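Local coordinates for 50S ribosomal protein L16 arginine hydroxylase (Escherichia coli, PDB 4CCL) that is a growth-regulating oxygenase that hydroxylates an arginine of ribosomal protein uL16, using iron(II), 2-oxoglutarate and oxygen, at residues M1-T6 and R26-I32; T93-M97 and D109-I113; I293-K298 and L351-L357; R313-V318 and R330-D334. One frame throughout, in Å; residues are numbered along the deposited sequence.

Contact 1 of 4, residues M1-T6 and R26-I32; sequences MEYQLT and RGFNNFI
Thr6 and Gly27 join the amino-terminal loop 1-6 to the loop 26-32 by one backbone bond, Thr6 N to Gly27 O (2.9 Å, 157° at the hydrogen). Neither segment is a regular strand. A water continues the link, donating to Gln4 O at 2.7 Å and accepting from Asn29 N at 2.8 Å. The contact lies beside the edge strand 22-24 of the large antiparallel sheet, part of the double-stranded beta-helix fold characteristic of JmjC oxygenases. Between the two loops Tyr3, Phe28 and Phe31 form an aromatic cluster. The CB of Phe28 points away from loop 1-6, but CG is anti to the carbonyl carbon (chi1 -65°) and the ring turns back toward loop 1-6. Tyr3 presents its edge to one face of Phe28, a T-shaped pair with centroids 5.7 Å apart and planes at 71°. On the opposite face Leu5 CD2 makes a CH-pi contact, 4.2 Å from the Phe28 ring centroid. An alanine in place of Phe28 would probably open a gap between Leu5 and Tyr3, leaving the methyl without its ring and the tyrosine edge without its T-shaped partner. Ile178 and Ile134 of the sheet also touch Phe28, so the cluster rests on the barrel wall. Phe31 CE1 meets Tyr3 CE1 obliquely, 3.8 Å apart. At the far end of the tyrosine, in the plane of its ring, Tyr3 OH donates to Ile32 O, modelled at 2.5 Å.

Contact 2 of 4, residues T93-M97 and D109-I113; sequences TAALM and DDLMI
Met97, modelled as selenomethionine, and Leu111 meet because the Met97 chain bends while Leu111 takes CG anti to its N. In Met97 CG stands anti to the carbonyl carbon (chi1 -56°), and the chain then bends at chi2 and chi3, bringing the selenium down onto the strand backbone. In Leu111 the anti placement (chi1 -162°) sends CD1 along the strand toward Thr93. This is a short helix packed on one side of strand 108-116, a strand of the JmjC double-stranded beta-helix. Thr93, Leu96 and Met97 all fall on the side of the turn that faces the sheet, as Leu96 N to Thr93 O (2.9 Å) and Met97 N to Ala94 O (3.1 Å) wind it. Strand alternation turns Leu111 and Ile113 to meet them. Thr93 CG2 lies 3.6 Å from Leu111 CD1, and its side chain reaches Ile113 tip to tip, CG2 to CD1 at 4.1 Å. Leu96 CD1 only grazes Leu111 CD2 (4.5 Å). The joint is thus apolar, and the buried polar groups turn elsewhere: Thr93 OG1 bonds to His90, Asp110 to Asn87 and His277. Next along the strand comes Ser114, inferred to bind substrate, so the helix probably backs the strand close to the substrate site. At the other end Met97 SE sits over the peptide link between Asp110 and Leu111, 3.9 Å from Leu111 CB.

Contact 3 of 4, residues I293-K298 and L351-L357; sequences IYDALK and LEDPSFL
Tyr294 and Leu351 lie at the middle of this contact in the winged-helix domain, where helix 290-298 meets the turn leading into helix 354-365. The packed part is apolar. With CG of Tyr294 anti to the backbone N (chi1 -176°), the ring reaches across, and its CD2 meets Leu351 CB at 4.0 Å while Leu351 O lies in plane at the ring edge. Behind it Tyr294 CB rests on Leu357 CD2 (4.0 Å). Leu297 crosses Leu351 at about a right angle, CD1 to CD2 at 4.0 Å, and Ile293 adds a looser touch, CG2 to Leu357 CD1 at 4.3 Å. The outer part is polar and more open to solvent. There Tyr294 OH donates to Glu352 OE1 (3.1 Å) on its syn lone pair, with ring and carboxylate planes nearly perpendicular, 88° apart. Lys298, folded at chi2 and chi4, brings NZ within 3.3 Å of Glu352 OE2, a weak hydrogen bond within a salt bridge. A leucine in place of Tyr294 would probably deprive Glu352 OE1 of its hydroxyl donor, leaving the carboxylate freer to turn and Leu351 less covered. Asp353 N-caps helix 354-365, its OD1 accepting from Ser355 N (3.0 Å), and its OD2 bonds to His329. On the apolar side, Phe371 of strand 369-371 packs on Ile293 and Leu297, while Leu360 and Ala361 extend the seam along helix 354-365.

Contact 4 of 4, residues R313-V318 and R330-D334; sequences RIGDDV and RPALD. With SO4 (sulfate ion), chain O.
Arg313 and Asp334 pair across the joint between the beta hairpin 311-320 and helix 330-338 of the winged-helix domain. A type II' turn from Ile314 to Asp317 closes the hairpin, with Gly315 at the positive-phi position and Ile314 N bonded to Asp317 O (3.0 Å). The Arg313 chain runs out extended and bends at chi3 (-83°), setting its guanidinium beside the helix. Its NE gives Asp334 OD1 a weak hydrogen bond of 2.9 Å within a salt bridge, and NH1 gives a second weak one, 3.4 Å but nearly straight at 165°, to Gly315 O at the turn. Asp334 OD2 faces Arg330 NE at 3.6 Å through charge alone, as it lies well out of that guanidinium plane. Arg330 finds its straight bond elsewhere: NH2 donates in plane to O1 of a sulfate, probably from the crystallisation liquor (2.8 Å, 166°). Asp316 OD2 makes a long salt bridge with Arg330 NH1, at 3.6 Å. Arg330 NH1 also stands over one face of the Arg313 guanidinium, 3.0 Å from Arg313 NH1; the two are donors and share no bond, and the sulfate with Asp316 and Asp334 probably balances the gathered charge. Close by is the second subunit of the homodimer, whose Asp241 and His238 pack on Arg313 and Asp334. The opposite face of the Arg313 guanidinium is filled by Val318, whose CG2 also touches Leu333 CB at 4.0 Å.

Contacts 1 and 2 belong to the catalytic half of the chain, contacts 3 and 4 to the winged-helix domain. Contact 2 is the buried one, apolar across its joint; contact 1 is partly buried, mixing backbone and water links with aromatic packing. The two abut, Tyr3 CG and Phe28 CZ both packing on Leu96 CD2. Contacts 3 and 4 are also partly buried. In contact 3 the charges keep to the outer rim, where a hydroxyl and a lysine serve one carboxylate; in contact 4 a buried arginine runs through the middle, among acids and near a sulfate. They touch through Phe356 CZ and Ala332 CB, and contact 4 alone borders the second subunit.

Contact 1 of 4, residues M1-T6 and R26-I32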
loop_
_atom_site.group_PDB
_atom_site.type_symbol
_atom_site.label_atom_id
_atom_site.label_comp_id
_atom_site.label_asym_id
_atom_site.label_seq_id
_atom_site.Cartn_x
_atom_site.Cartn_y
_atom_site.Cartn_z
HETATM N N MSE B 1 3.069 23.935 -35.318
HETATM C CA MSE B 1 2.167 25.060 -35.525
HETATM C C MSE B 1 1.910 25.782 -34.205
HETATM O O MSE B 1 2.556 25.502 -33.196
HETATM C CB MSE B 1 0.849 24.575 -36.138
HETATM C CG MSE B 1 0.163 25.582 -37.054
HETATM SE SE MSE B 1 -1.617 25.017 -37.615
HETATM C CE MSE B 1 -2.415 26.758 -38.003
ATOM N N GLU B 2 0.978 26.728 -34.226
ATOM C CA GLU B 2 0.502 27.376 -33.015
ATOM C C GLU B 2 -1.012 27.497 -33.112
ATOM O O GLU B 2 -1.536 27.988 -34.108
ATOM C CB GLU B 2 1.141 28.756 -32.860
ATOM C CG GLU B 2 0.745 29.492 -31.589
ATOM N N TYR B 3 -1.715 27.030 -32.087
ATOM C CA TYR B 3 -3.173 27.052 -32.094
ATOM C C TYR B 3 -3.737 28.112 -31.153
ATOM O O TYR B 3 -3.254 28.282 -30.036
ATOM C CB TYR B 3 -3.728 25.672 -31.734
ATOM C CG TYR B 3 -3.674 24.670 -32.868
ATOM C CD1 TYR B 3 -4.635 24.677 -33.870
ATOM C CD2 TYR B 3 -2.669 23.712 -32.934
ATOM C CE1 TYR B 3 -4.596 23.765 -34.905
ATOM C CE2 TYR B 3 -2.622 22.794 -33.967
ATOM C CZ TYR B 3 -3.589 22.825 -34.951
ATOM O OH TYR B 3 -3.552 21.916 -35.984
ATOM N N GLN B 4 -4.766 28.821 -31.608
ATOM C CA GLN B 4 -5.369 29.890 -30.813
ATOM C C GLN B 4 -6.814 29.590 -30.402
ATOM O O GLN B 4 -7.678 29.363 -31.253
ATOM C CB GLN B 4 -5.293 31.223 -31.562
ATOM C CG GLN B 4 -3.947 31.928 -31.452
ATOM C CD GLN B 4 -3.750 32.598 -30.104
ATOM O OE1 GLN B 4 -4.714 33.000 -29.450
ATOM N NE2 GLN B 4 -2.497 32.717 -29.679
ATOM N N LEU B 5 -7.069 29.600 -29.095
ATOM C CA LEU B 5 -8.398 29.319 -28.555
ATOM C C LEU B 5 -9.221 30.595 -28.392
ATOM O O LEU B 5 -8.736 31.584 -27.842
ATOM C CB LEU B 5 -8.284 28.604 -27.205
ATOM C CG LEU B 5 -8.745 27.147 -27.170
ATOM C CD1 LEU B 5 -8.755 26.597 -25.746
ATOM C CD2 LEU B 5 -10.116 27.035 -27.805
ATOM N N THR B 6 -10.466 30.563 -28.859
ATOM C CA THR B 6 -11.333 31.738 -28.817
ATOM C C THR B 6 -12.216 31.767 -27.570
ATOM O O THR B 6 -13.039 32.667 -27.400
ATOM C CB THR B 6 -12.215 31.837 -30.077
ATOM O OG1 THR B 6 -13.090 30.704 -30.144
ATOM C CG2 THR B 6 -11.349 31.880 -31.328
ATOM N N ARG B 26 -16.819 27.171 -32.873
ATOM C CA ARG B 26 -15.642 27.830 -33.434
ATOM C C ARG B 26 -14.619 28.139 -32.347
ATOM O O ARG B 26 -14.081 29.246 -32.292
ATOM C CB ARG B 26 -16.030 29.119 -34.164
ATOM C CG ARG B 26 -17.114 28.950 -35.211
ATOM C CD ARG B 26 -16.542 28.719 -36.601
ATOM N NE ARG B 26 -17.108 29.655 -37.569
ATOM C CZ ARG B 26 -16.409 30.586 -38.210
ATOM N NH1 ARG B 26 -15.106 30.704 -37.999
ATOM N NH2 ARG B 26 -17.012 31.395 -39.072
ATOM N N GLY B 27 -14.378 27.166 -31.471
ATOM C CA GLY B 27 -13.357 27.294 -30.447
ATOM C C GLY B 27 -12.039 27.609 -31.119
ATOM O O GLY B 27 -11.269 28.447 -30.651
ATOM N N PHE B 28 -11.794 26.930 -32.233
ATOM C CA PHE B 28 -10.699 27.272 -33.123
ATOM C C PHE B 28 -11.267 27.803 -34.433
ATOM O O PHE B 28 -12.116 27.161 -35.053
ATOM C CB PHE B 28 -9.817 26.055 -33.395
ATOM C CG PHE B 28 -9.099 25.547 -32.184
ATOM C CD1 PHE B 28 -8.005 26.227 -31.676
ATOM C CD2 PHE B 28 -9.513 24.385 -31.553
ATOM C CE1 PHE B 28 -7.341 25.761 -30.561
ATOM C CE2 PHE B 28 -8.852 23.915 -30.438
ATOM C CZ PHE B 28 -7.765 24.604 -29.940
ATOM N N ASN B 29 -10.805 28.982 -34.841
ATOM C CA ASN B 29 -11.192 29.557 -36.124
ATOM C C ASN B 29 -10.307 29.023 -37.238
ATOM O O ASN B 29 -9.090 28.918 -37.067
ATOM C CB ASN B 29 -11.093 31.082 -36.087
ATOM C CG ASN B 29 -12.029 31.705 -35.073
ATOM O OD1 ASN B 29 -13.068 31.138 -34.736
ATOM N ND2 ASN B 29 -11.666 32.884 -34.585
ATOM N N ASN B 30 -10.924 28.715 -38.376
ATOM C CA ASN B 30 -10.236 28.111 -39.514
ATOM C C ASN B 30 -9.350 26.963 -39.061
ATOM O O ASN B 30 -8.130 27.016 -39.202
ATOM C CB ASN B 30 -9.401 29.157 -40.254
ATOM C CG ASN B 30 -10.211 30.373 -40.647
ATOM O OD1 ASN B 30 -9.954 31.481 -40.179
ATOM N ND2 ASN B 30 -11.201 30.172 -41.509
ATOM N N PHE B 31 -9.975 25.922 -38.525
ATOM C CA PHE B 31 -9.226 24.857 -37.881
ATOM C C PHE B 31 -8.531 23.970 -38.902
ATOM O O PHE B 31 -9.163 23.397 -39.788
ATOM C CB PHE B 31 -10.139 24.026 -36.978
ATOM C CG PHE B 31 -9.435 22.898 -36.280
ATOM C CD1 PHE B 31 -8.612 23.142 -35.192
ATOM C CD2 PHE B 31 -9.602 21.591 -36.707
ATOM C CE1 PHE B 31 -7.964 22.103 -34.551
ATOM C CE2 PHE B 31 -8.959 20.550 -36.069
ATOM C CZ PHE B 31 -8.140 20.806 -34.990
ATOM N N ILE B 32 -7.216 23.873 -38.762
ATOM C CA ILE B 32 -6.403 23.034 -39.625
ATOM C C ILE B 32 -5.892 21.863 -38.807
ATOM O O ILE B 32 -5.164 22.044 -37.830
ATOM C CB ILE B 32 -5.214 23.808 -40.202
ATOM C CG1 ILE B 32 -5.703 25.081 -40.895
ATOM C CG2 ILE B 32 -4.434 22.927 -41.162
ATOM C CD1 ILE B 32 -4.725 26.233 -40.813
HETATM O O HOH W 1 -8.991 30.524 -33.282
#

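Contact 2 of 4, residues T93-M97 and D109-I113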
loop_
_atom_site.group_PDB
_atom_site.type_symbol
_atom_site.label_atom_id
_atom_site.label_comp_id
_atom_site.label_asym_id
_atom_site.label_seq_id
_atom_site.Cartn_x
_atom_site.Cartn_y
_atom_site.Cartn_z
ATOM N N THR B 93 0.538 17.692 -33.335
ATOM C CA THR B 93 -0.570 17.327 -32.465
ATOM C C THR B 93 -0.315 17.861 -31.061
ATOM O O THR B 93 -1.229 18.361 -30.404
ATOM C CB THR B 93 -0.795 15.798 -32.429
ATOM O OG1 THR B 93 -1.206 15.342 -33.723
ATOM C CG2 THR B 93 -1.872 15.442 -31.416
ATOM N N ALA B 94 0.937 17.778 -30.618
ATOM C CA ALA B 94 1.322 18.299 -29.312
ATOM C C ALA B 94 0.997 19.781 -29.200
ATOM O O ALA B 94 0.640 20.264 -28.122
ATOM C CB ALA B 94 2.801 18.058 -29.053
ATOM N N ALA B 95 1.114 20.497 -30.317
ATOM C CA ALA B 95 0.752 21.917 -30.348
ATOM C C ALA B 95 -0.687 22.207 -29.890
ATOM O O ALA B 95 -0.962 23.275 -29.342
ATOM C CB ALA B 95 0.996 22.500 -31.726
ATOM N N LEU B 96 -1.596 21.259 -30.110
ATOM C CA LEU B 96 -2.999 21.429 -29.723
ATOM C C LEU B 96 -3.196 21.578 -28.212
ATOM O O LEU B 96 -4.195 22.140 -27.764
ATOM C CB LEU B 96 -3.852 20.257 -30.231
ATOM C CG LEU B 96 -4.839 20.505 -31.375
ATOM C CD1 LEU B 96 -5.905 19.417 -31.406
ATOM C CD2 LEU B 96 -5.477 21.880 -31.260
HETATM N N MSE B 97 -2.246 21.065 -27.437
HETATM C CA MSE B 97 -2.350 21.052 -25.982
HETATM C C MSE B 97 -2.119 22.435 -25.374
HETATM O O MSE B 97 -2.768 22.808 -24.395
HETATM C CB MSE B 97 -1.351 20.048 -25.398
HETATM C CG MSE B 97 -1.509 18.635 -25.933
HETATM SE SE MSE B 97 -2.447 17.455 -24.700
HETATM C CE MSE B 97 -1.085 17.318 -23.316
ATOM N N ASP B 109 -4.094 15.486 -19.003
ATOM C CA ASP B 109 -3.568 14.145 -19.228
ATOM C C ASP B 109 -2.805 14.020 -20.540
ATOM O O ASP B 109 -1.575 14.031 -20.540
ATOM C CB ASP B 109 -4.697 13.109 -19.185
ATOM C CG ASP B 109 -4.181 11.680 -19.216
ATOM O OD1 ASP B 109 -2.985 11.474 -18.923
ATOM O OD2 ASP B 109 -4.970 10.762 -19.525
ATOM N N ASP B 110 -3.542 13.950 -21.647
ATOM C CA ASP B 110 -2.970 13.713 -22.973
ATOM C C ASP B 110 -4.004 13.954 -24.074
ATOM O O ASP B 110 -5.161 14.270 -23.795
ATOM C CB ASP B 110 -2.431 12.281 -23.088
ATOM C CG ASP B 110 -1.023 12.137 -22.539
ATOM O OD1 ASP B 110 -0.180 13.016 -22.817
ATOM O OD2 ASP B 110 -0.767 11.156 -21.809
ATOM N N LEU B 111 -3.578 13.768 -25.321
ATOM C CA LEU B 111 -4.421 13.993 -26.492
ATOM C C LEU B 111 -4.687 12.669 -27.208
ATOM O O LEU B 111 -3.765 12.069 -27.763
ATOM C CB LEU B 111 -3.720 14.973 -27.445
ATOM C CG LEU B 111 -4.470 15.740 -28.547
ATOM C CD1 LEU B 111 -4.975 14.847 -29.664
ATOM C CD2 LEU B 111 -5.616 16.535 -27.965
HETATM N N MSE B 112 -5.940 12.222 -27.213
HETATM C CA MSE B 112 -6.275 11.008 -27.958
HETATM C C MSE B 112 -7.099 11.352 -29.198
HETATM O O MSE B 112 -8.010 12.175 -29.139
HETATM C CB MSE B 112 -6.978 9.972 -27.065
HETATM C CG MSE B 112 -8.506 10.017 -27.057
HETATM SE SE MSE B 112 -9.343 8.986 -28.505
HETATM C CE MSE B 112 -11.201 9.330 -28.043
ATOM N N ILE B 113 -6.759 10.737 -30.327
ATOM C CA ILE B 113 -7.425 11.051 -31.589
ATOM C C ILE B 113 -8.282 9.889 -32.074
ATOM O O ILE B 113 -7.866 8.737 -31.998
ATOM C CB ILE B 113 -6.401 11.401 -32.694
ATOM C CG1 ILE B 113 -5.528 12.574 -32.255
ATOM C CG2 ILE B 113 -7.104 11.726 -34.009
ATOM C CD1 ILE B 113 -4.522 13.015 -33.292
#

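Contact 3 of 4, residues I293-K298 and L351-L357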
loop_
_atom_site.group_PDB
_atom_site.type_symbol
_atom_site.label_atom_id
_atom_site.label_comp_id
_atom_site.label_asym_id
_atom_site.label_seq_id
_atom_site.Cartn_x
_atom_site.Cartn_y
_atom_site.Cartn_z
ATOM N N ILE B 293 26.809 20.442 -24.531
ATOM C CA ILE B 293 25.477 20.984 -24.290
ATOM C C ILE B 293 25.573 22.486 -24.064
ATOM O O ILE B 293 24.799 23.267 -24.637
ATOM C CB ILE B 293 24.801 20.303 -23.090
ATOM C CG1 ILE B 293 24.340 18.901 -23.488
ATOM C CG2 ILE B 293 23.616 21.125 -22.603
ATOM C CD1 ILE B 293 23.878 18.066 -22.339
ATOM N N TYR B 294 26.537 22.878 -23.231
ATOM C CA TYR B 294 26.866 24.286 -23.042
ATOM C C TYR B 294 27.101 24.917 -24.409
ATOM O O TYR B 294 26.470 25.915 -24.760
ATOM C CB TYR B 294 28.126 24.432 -22.175
ATOM C CG TYR B 294 28.517 25.864 -21.837
ATOM C CD1 TYR B 294 29.046 26.717 -22.803
ATOM C CD2 TYR B 294 28.372 26.357 -20.546
ATOM C CE1 TYR B 294 29.402 28.013 -22.497
ATOM C CE2 TYR B 294 28.731 27.656 -20.229
ATOM C CZ TYR B 294 29.244 28.478 -21.210
ATOM O OH TYR B 294 29.602 29.769 -20.903
ATOM N N ASP B 295 28.009 24.319 -25.175
ATOM C CA ASP B 295 28.370 24.834 -26.489
ATOM C C ASP B 295 27.180 24.859 -27.439
ATOM O O ASP B 295 26.915 25.886 -28.059
ATOM C CB ASP B 295 29.525 24.035 -27.099
ATOM C CG ASP B 295 30.855 24.322 -26.424
ATOM O OD1 ASP B 295 31.034 25.443 -25.902
ATOM O OD2 ASP B 295 31.723 23.423 -26.415
ATOM N N ALA B 296 26.469 23.736 -27.546
ATOM C CA ALA B 296 25.297 23.652 -28.415
ATOM C C ALA B 296 24.315 24.778 -28.131
ATOM O O ALA B 296 23.847 25.446 -29.050
ATOM C CB ALA B 296 24.603 22.310 -28.259
ATOM N N LEU B 297 24.018 24.994 -26.855
ATOM C CA LEU B 297 23.107 26.064 -26.465
ATOM C C LEU B 297 23.660 27.448 -26.810
ATOM O O LEU B 297 22.964 28.269 -27.408
ATOM C CB LEU B 297 22.775 25.975 -24.977
ATOM C CG LEU B 297 21.815 24.845 -24.606
ATOM C CD1 LEU B 297 21.574 24.822 -23.108
ATOM C CD2 LEU B 297 20.504 24.994 -25.365
ATOM N N LYS B 298 24.913 27.697 -26.441
ATOM C CA LYS B 298 25.556 28.976 -26.742
ATOM C C LYS B 298 25.771 29.167 -28.244
ATOM O O LYS B 298 25.964 30.289 -28.712
ATOM C CB LYS B 298 26.885 29.101 -25.995
ATOM C CG LYS B 298 26.733 29.433 -24.519
ATOM C CD LYS B 298 26.246 30.862 -24.329
ATOM C CE LYS B 298 25.768 31.105 -22.905
ATOM N NZ LYS B 298 26.846 30.903 -21.898
ATOM N N LEU B 351 24.027 27.918 -16.624
ATOM C CA LEU B 351 24.941 27.089 -17.411
ATOM C C LEU B 351 26.391 27.188 -16.934
ATOM O O LEU B 351 27.181 26.265 -17.139
ATOM C CB LEU B 351 24.856 27.438 -18.901
ATOM C CG LEU B 351 23.542 27.169 -19.637
ATOM C CD1 LEU B 351 23.659 27.654 -21.072
ATOM C CD2 LEU B 351 23.169 25.691 -19.593
ATOM N N GLU B 352 26.732 28.302 -16.293
ATOM C CA GLU B 352 28.085 28.516 -15.789
ATOM C C GLU B 352 28.395 27.564 -14.634
ATOM O O GLU B 352 29.533 27.131 -14.466
ATOM C CB GLU B 352 28.277 29.973 -15.352
ATOM C CG GLU B 352 27.699 31.009 -16.318
ATOM C CD GLU B 352 28.213 30.855 -17.743
ATOM O OE1 GLU B 352 29.402 30.512 -17.918
ATOM O OE2 GLU B 352 27.431 31.092 -18.688
ATOM N N ASP B 353 27.371 27.241 -13.849
ATOM C CA ASP B 353 27.494 26.298 -12.742
ATOM C C ASP B 353 27.612 24.883 -13.296
ATOM O O ASP B 353 26.684 24.384 -13.932
ATOM C CB ASP B 353 26.272 26.408 -11.821
ATOM C CG ASP B 353 26.394 25.563 -10.559
ATOM O OD1 ASP B 353 27.336 24.750 -10.452
ATOM O OD2 ASP B 353 25.530 25.711 -9.669
ATOM N N PRO B 354 28.758 24.231 -13.047
ATOM C CA PRO B 354 29.021 22.873 -13.531
ATOM C C PRO B 354 28.028 21.850 -12.983
ATOM O O PRO B 354 27.774 20.841 -13.639
ATOM C CB PRO B 354 30.433 22.585 -13.005
ATOM C CG PRO B 354 31.047 23.927 -12.815
ATOM C CD PRO B 354 29.925 24.800 -12.353
ATOM N N SER B 355 27.468 22.111 -11.807
ATOM C CA SER B 355 26.472 21.214 -11.228
ATOM C C SER B 355 25.174 21.244 -12.028
ATOM O O SER B 355 24.642 20.197 -12.402
ATOM C CB SER B 355 26.202 21.570 -9.766
ATOM O OG SER B 355 27.257 21.129 -8.930
ATOM N N PHE B 356 24.669 22.448 -12.286
ATOM C CA PHE B 356 23.467 22.610 -13.095
ATOM C C PHE B 356 23.677 22.038 -14.488
ATOM O O PHE B 356 22.803 21.362 -15.023
ATOM C CB PHE B 356 23.057 24.080 -13.205
ATOM C CG PHE B 356 21.821 24.298 -14.036
ATOM C CD1 PHE B 356 20.565 24.218 -13.460
ATOM C CD2 PHE B 356 21.913 24.571 -15.394
ATOM C CE1 PHE B 356 19.425 24.411 -14.218
ATOM C CE2 PHE B 356 20.776 24.765 -16.157
ATOM C CZ PHE B 356 19.532 24.683 -15.569
ATOM N N LEU B 357 24.837 22.326 -15.071
ATOM C CA LEU B 357 25.171 21.828 -16.397
ATOM C C LEU B 357 25.175 20.303 -16.394
ATOM O O LEU B 357 24.720 19.666 -17.347
ATOM C CB LEU B 357 26.533 22.365 -16.841
ATOM C CG LEU B 357 26.942 22.069 -18.283
ATOM C CD1 LEU B 357 25.880 22.580 -19.245
ATOM C CD2 LEU B 357 28.298 22.682 -18.597
#

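Contact 4 of 4, residues R313-V318 and R330-D334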
loop_
_atom_site.group_PDB
_atom_site.type_symbol
_atom_site.label_atom_id
_atom_site.label_comp_id
_atom_site.label_asym_id
_atom_site.label_seq_id
_atom_site.Cartn_x
_atom_site.Cartn_y
_atom_site.Cartn_z
ATOM N N ARG B 313 6.071 21.792 -10.673
ATOM C CA ARG B 313 6.734 22.423 -9.543
ATOM C C ARG B 313 5.887 22.344 -8.278
ATOM O O ARG B 313 4.755 22.826 -8.247
ATOM C CB ARG B 313 7.068 23.883 -9.861
ATOM C CG ARG B 313 7.738 24.613 -8.713
ATOM C CD ARG B 313 7.883 26.095 -8.995
ATOM N NE ARG B 313 9.056 26.396 -9.810
ATOM C CZ ARG B 313 10.292 26.485 -9.330
ATOM N NH1 ARG B 313 10.521 26.286 -8.040
ATOM N NH2 ARG B 313 11.302 26.766 -10.142
ATOM N N ILE B 314 6.437 21.717 -7.242
ATOM C CA ILE B 314 5.809 21.720 -5.928
ATOM C C ILE B 314 6.764 22.374 -4.941
ATOM O O ILE B 314 7.818 21.822 -4.620
ATOM C CB ILE B 314 5.458 20.297 -5.459
ATOM C CG1 ILE B 314 4.899 19.480 -6.627
ATOM C CG2 ILE B 314 4.475 20.343 -4.296
ATOM C CD1 ILE B 314 4.049 18.297 -6.210
ATOM N N GLY B 315 6.386 23.549 -4.453
ATOM C CA GLY B 315 7.291 24.358 -3.661
ATOM C C GLY B 315 8.509 24.737 -4.481
ATOM O O GLY B 315 8.383 25.227 -5.605
ATOM N N ASP B 316 9.691 24.508 -3.921
ATOM C CA ASP B 316 10.943 24.824 -4.602
ATOM C C ASP B 316 11.551 23.630 -5.343
ATOM O O ASP B 316 12.640 23.733 -5.907
ATOM C CB ASP B 316 11.951 25.425 -3.619
ATOM C CG ASP B 316 11.562 26.820 -3.170
ATOM O OD1 ASP B 316 10.817 26.943 -2.174
ATOM O OD2 ASP B 316 11.997 27.797 -3.817
ATOM N N ASP B 317 10.852 22.500 -5.328
ATOM C CA ASP B 317 11.326 21.295 -6.000
ATOM C C ASP B 317 10.613 21.121 -7.333
ATOM O O ASP B 317 9.414 21.385 -7.438
ATOM C CB ASP B 317 11.062 20.069 -5.129
ATOM C CG ASP B 317 11.393 20.308 -3.673
ATOM O OD1 ASP B 317 12.490 20.832 -3.389
ATOM O OD2 ASP B 317 10.550 19.975 -2.813
ATOM N N VAL B 318 11.336 20.663 -8.352
ATOM C CA VAL B 318 10.686 20.388 -9.632
ATOM C C VAL B 318 10.710 18.878 -9.873
ATOM O O VAL B 318 11.552 18.187 -9.321
ATOM C CB VAL B 318 11.326 21.210 -10.779
ATOM C CG1 VAL B 318 10.761 20.815 -12.129
ATOM C CG2 VAL B 318 11.099 22.693 -10.542
ATOM N N ARG B 330 16.662 29.199 -9.641
ATOM C CA ARG B 330 15.217 29.256 -9.862
ATOM C C ARG B 330 14.739 29.609 -11.284
ATOM O O ARG B 330 13.851 28.938 -11.807
ATOM C CB ARG B 330 14.524 30.119 -8.802
ATOM C CG ARG B 330 13.022 29.920 -8.750
ATOM C CD ARG B 330 12.386 30.736 -7.637
ATOM N NE ARG B 330 10.958 30.930 -7.874
ATOM C CZ ARG B 330 10.012 30.082 -7.486
ATOM N NH1 ARG B 330 10.336 28.975 -6.831
ATOM N NH2 ARG B 330 8.740 30.342 -7.754
ATOM N N PRO B 331 15.289 30.679 -11.896
ATOM C CA PRO B 331 14.836 31.038 -13.249
ATOM C C PRO B 331 14.970 29.887 -14.244
ATOM O O PRO B 331 14.102 29.692 -15.100
ATOM C CB PRO B 331 15.786 32.173 -13.640
ATOM C CG PRO B 331 16.167 32.797 -12.359
ATOM C CD PRO B 331 16.254 31.667 -11.373
ATOM N N ALA B 332 16.050 29.128 -14.112
ATOM C CA ALA B 332 16.310 27.990 -14.983
ATOM C C ALA B 332 15.264 26.896 -14.800
ATOM O O ALA B 332 14.720 26.371 -15.777
ATOM C CB ALA B 332 17.694 27.443 -14.719
ATOM N N LEU B 333 14.988 26.551 -13.546
ATOM C CA LEU B 333 14.003 25.520 -13.236
ATOM C C LEU B 333 12.616 25.927 -13.714
ATOM O O LEU B 333 11.873 25.106 -14.256
ATOM C CB LEU B 333 13.968 25.218 -11.737
ATOM C CG LEU B 333 15.211 24.595 -11.098
ATOM C CD1 LEU B 333 14.846 23.927 -9.778
ATOM C CD2 LEU B 333 15.882 23.609 -12.040
ATOM N N ASP B 334 12.275 27.196 -13.508
ATOM C CA ASP B 334 11.012 27.746 -13.987
ATOM C C ASP B 334 10.930 27.663 -15.506
ATOM O O ASP B 334 9.870 27.377 -16.068
ATOM C CB ASP B 334 10.852 29.196 -13.534
ATOM C CG ASP B 334 10.392 29.308 -12.097
ATOM O OD1 ASP B 334 9.522 28.511 -11.688
ATOM O OD2 ASP B 334 10.902 30.192 -11.377
HETATM S S SO4 O . 5.558 28.278 -6.433
HETATM O O1 SO4 O . 6.658 28.491 -7.367
HETATM O O2 SO4 O . 6.004 27.413 -5.344
HETATM O O3 SO4 O . 5.121 29.559 -5.887
HETATM O O4 SO4 O . 4.443 27.644 -7.132
#